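Local coordinates for protein sulfur oxygenase/reductase (Halothiobacillus neapolitanus, PDB 6QPA) that probably oxidises and reduces elemental sulfur as an iron-dependent sulfur oxygenase/reductase, at residues E181-M186 and P191-W196. Residues are numbered along the deposited sequence; the frame is centred on the assembly and turned at random.
Sequences ETLEWM and PGMVGW
The indole of W196 lies with one face against L183: CB of L183 sits 3.6 Å from the centroid of the five-membered ring and 7° off its normal, a CH-pi contact. The branch of L183 extends the overlap, its CD1 reaching 3.6 Å from W196 CE3, above the ring plane but beside the outer rim of the six-membered ring. CG of W196 stands between the backbone N and the carbonyl carbon (chi1 58°), which swings the indole across the helix. E184 adds its aliphatic part, with CG 3.9 Å from W196 CZ2. One helical turn after L183, at M186, the M193 methyl fills the angle between L183 and M186, CE lying 3.6 Å from M186 CB and 3.6 Å from L183 O; a bend at chi2 directs it there. Helix 172-189 packs on strand 193-204 in the antiparallel sense, the local axes 9.1 Å apart at 154°; in this fold of the dimeric alpha-beta barrel kind, the helix is the connection of a beta-alpha-beta crossover from strand 159-167 to strand 193-204, with 251-259 between them. Replacing W196 by alanine removes the indole, which would probably leave L183 CB and CD1 without the aromatic surface they pack on and open a gap beside the helix. Around this layer, I257 of strand 251-259 touches both L183 and M193, while W259 meets M186 and M193. Strand 193-204 is itself placed by V194 and G195, which both face E258 in a classic beta bulge, and by backbone bonding of W196 with D125.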
loop_
_atom_site.group_PDB
_atom_site.type_symbol
_atom_site.label_atom_id
_atom_site.label_comp_id
_atom_site.label_asym_id
_atom_site.label_seq_id
_atom_site.Cartn_x
_atom_site.Cartn_y
_atom_site.Cartn_z
ATOM N N GLU A 181 -55.227 -40.187 -5.680
ATOM C CA GLU A 181 -56.095 -39.315 -4.891
ATOM C C GLU A 181 -55.313 -38.154 -4.284
ATOM O O GLU A 181 -55.787 -37.014 -4.283
ATOM C CB GLU A 181 -56.823 -40.127 -3.806
ATOM C CG GLU A 181 -57.869 -39.282 -3.081
ATOM C CD GLU A 181 -58.676 -40.039 -2.020
ATOM O OE1 GLU A 181 -58.462 -41.263 -1.820
ATOM O OE2 GLU A 181 -59.532 -39.380 -1.387
ATOM N N THR A 182 -54.096 -38.423 -3.791
ATOM C CA THR A 182 -53.249 -37.368 -3.236
ATOM C C THR A 182 -52.980 -36.280 -4.270
ATOM O O THR A 182 -53.120 -35.081 -3.990
ATOM C CB THR A 182 -51.909 -37.954 -2.769
ATOM O OG1 THR A 182 -52.124 -38.979 -1.801
ATOM C CG2 THR A 182 -51.024 -36.844 -2.128
ATOM N N LEU A 183 -52.575 -36.693 -5.476
ATOM C CA LEU A 183 -52.141 -35.752 -6.506
ATOM C C LEU A 183 -53.306 -34.943 -7.060
ATOM O O LEU A 183 -53.161 -33.750 -7.356
ATOM C CB LEU A 183 -51.421 -36.521 -7.619
ATOM C CG LEU A 183 -50.070 -37.093 -7.192
ATOM C CD1 LEU A 183 -49.568 -38.176 -8.138
ATOM C CD2 LEU A 183 -49.042 -35.926 -7.063
ATOM N N GLU A 184 -54.471 -35.576 -7.203
ATOM C CA GLU A 184 -55.657 -34.858 -7.641
ATOM C C GLU A 184 -56.077 -33.807 -6.622
ATOM O O GLU A 184 -56.541 -32.723 -6.996
ATOM C CB GLU A 184 -56.790 -35.852 -7.887
ATOM C CG GLU A 184 -56.546 -36.682 -9.130
ATOM C CD GLU A 184 -57.638 -37.706 -9.393
ATOM O OE1 GLU A 184 -58.372 -38.055 -8.448
ATOM O OE2 GLU A 184 -57.759 -38.156 -10.552
ATOM N N TRP A 185 -55.968 -34.130 -5.328
ATOM C CA TRP A 185 -56.259 -33.138 -4.300
ATOM C C TRP A 185 -55.309 -31.956 -4.426
ATOM O O TRP A 185 -55.733 -30.794 -4.401
ATOM C CB TRP A 185 -56.151 -33.775 -2.914
ATOM C CG TRP A 185 -56.736 -32.977 -1.742
ATOM C CD1 TRP A 185 -57.940 -33.199 -1.136
ATOM C CD2 TRP A 185 -56.130 -31.881 -1.023
ATOM N NE1 TRP A 185 -58.127 -32.320 -0.092
ATOM C CE2 TRP A 185 -57.036 -31.501 0.003
ATOM C CE3 TRP A 185 -54.916 -31.199 -1.134
ATOM C CZ2 TRP A 185 -56.772 -30.451 0.907
ATOM C CZ3 TRP A 185 -54.647 -30.133 -0.224
ATOM C CH2 TRP A 185 -55.574 -29.793 0.789
ATOM N N MET A 186 -54.017 -32.243 -4.596
ATOM C CA MET A 186 -53.020 -31.180 -4.682
ATOM C C MET A 186 -53.249 -30.293 -5.894
ATOM O O MET A 186 -53.183 -29.064 -5.783
ATOM C CB MET A 186 -51.619 -31.785 -4.713
ATOM C CG MET A 186 -51.242 -32.445 -3.396
ATOM S SD MET A 186 -49.681 -33.357 -3.407
ATOM C CE MET A 186 -48.553 -32.061 -3.741
ATOM N N PRO A 191 -51.501 -24.042 -4.338
ATOM C CA PRO A 191 -51.079 -23.034 -5.323
ATOM C C PRO A 191 -49.837 -23.479 -6.073
ATOM O O PRO A 191 -48.940 -24.108 -5.506
ATOM C CB PRO A 191 -50.815 -21.771 -4.483
ATOM C CG PRO A 191 -50.896 -22.193 -3.047
ATOM C CD PRO A 191 -51.635 -23.487 -2.973
ATOM N N GLY A 192 -49.804 -23.158 -7.362
ATOM C CA GLY A 192 -48.614 -23.386 -8.162
ATOM C C GLY A 192 -48.417 -24.803 -8.636
ATOM O O GLY A 192 -47.348 -25.110 -9.179
ATOM N N MET A 193 -49.406 -25.677 -8.437
ATOM C CA MET A 193 -49.328 -27.072 -8.876
ATOM C C MET A 193 -49.622 -27.151 -10.367
ATOM O O MET A 193 -50.767 -26.988 -10.785
ATOM C CB MET A 193 -50.341 -27.894 -8.089
ATOM C CG MET A 193 -49.859 -29.232 -7.634
ATOM S SD MET A 193 -50.004 -30.389 -8.971
ATOM C CE MET A 193 -50.124 -31.918 -8.012
ATOM N N VAL A 194 -48.610 -27.472 -11.161
ATOM C CA VAL A 194 -48.754 -27.423 -12.610
ATOM C C VAL A 194 -49.263 -28.744 -13.176
ATOM O O VAL A 194 -50.136 -28.758 -14.050
ATOM C CB VAL A 194 -47.407 -27.025 -13.239
ATOM C CG1 VAL A 194 -47.476 -27.207 -14.745
ATOM C CG2 VAL A 194 -47.071 -25.575 -12.868
ATOM N N GLY A 195 -48.761 -29.868 -12.682
ATOM C CA GLY A 195 -49.192 -31.145 -13.227
ATOM C C GLY A 195 -48.485 -32.294 -12.547
ATOM O O GLY A 195 -47.627 -32.103 -11.687
ATOM N N TRP A 196 -48.865 -33.510 -12.938
ATOM C CA TRP A 196 -48.271 -34.665 -12.289
ATOM C C TRP A 196 -48.384 -35.896 -13.174
ATOM O O TRP A 196 -49.193 -35.963 -14.102
ATOM C CB TRP A 196 -48.911 -34.929 -10.919
ATOM C CG TRP A 196 -50.396 -35.159 -10.969
ATOM C CD1 TRP A 196 -51.386 -34.234 -10.766
ATOM C CD2 TRP A 196 -51.058 -36.404 -11.244
ATOM N NE1 TRP A 196 -52.628 -34.832 -10.885
ATOM C CE2 TRP A 196 -52.450 -36.163 -11.174
ATOM C CE3 TRP A 196 -50.605 -37.703 -11.518
ATOM C CZ2 TRP A 196 -53.395 -37.174 -11.383
ATOM C CZ3 TRP A 196 -51.552 -38.712 -11.736
ATOM C CH2 TRP A 196 -52.932 -38.440 -11.664
#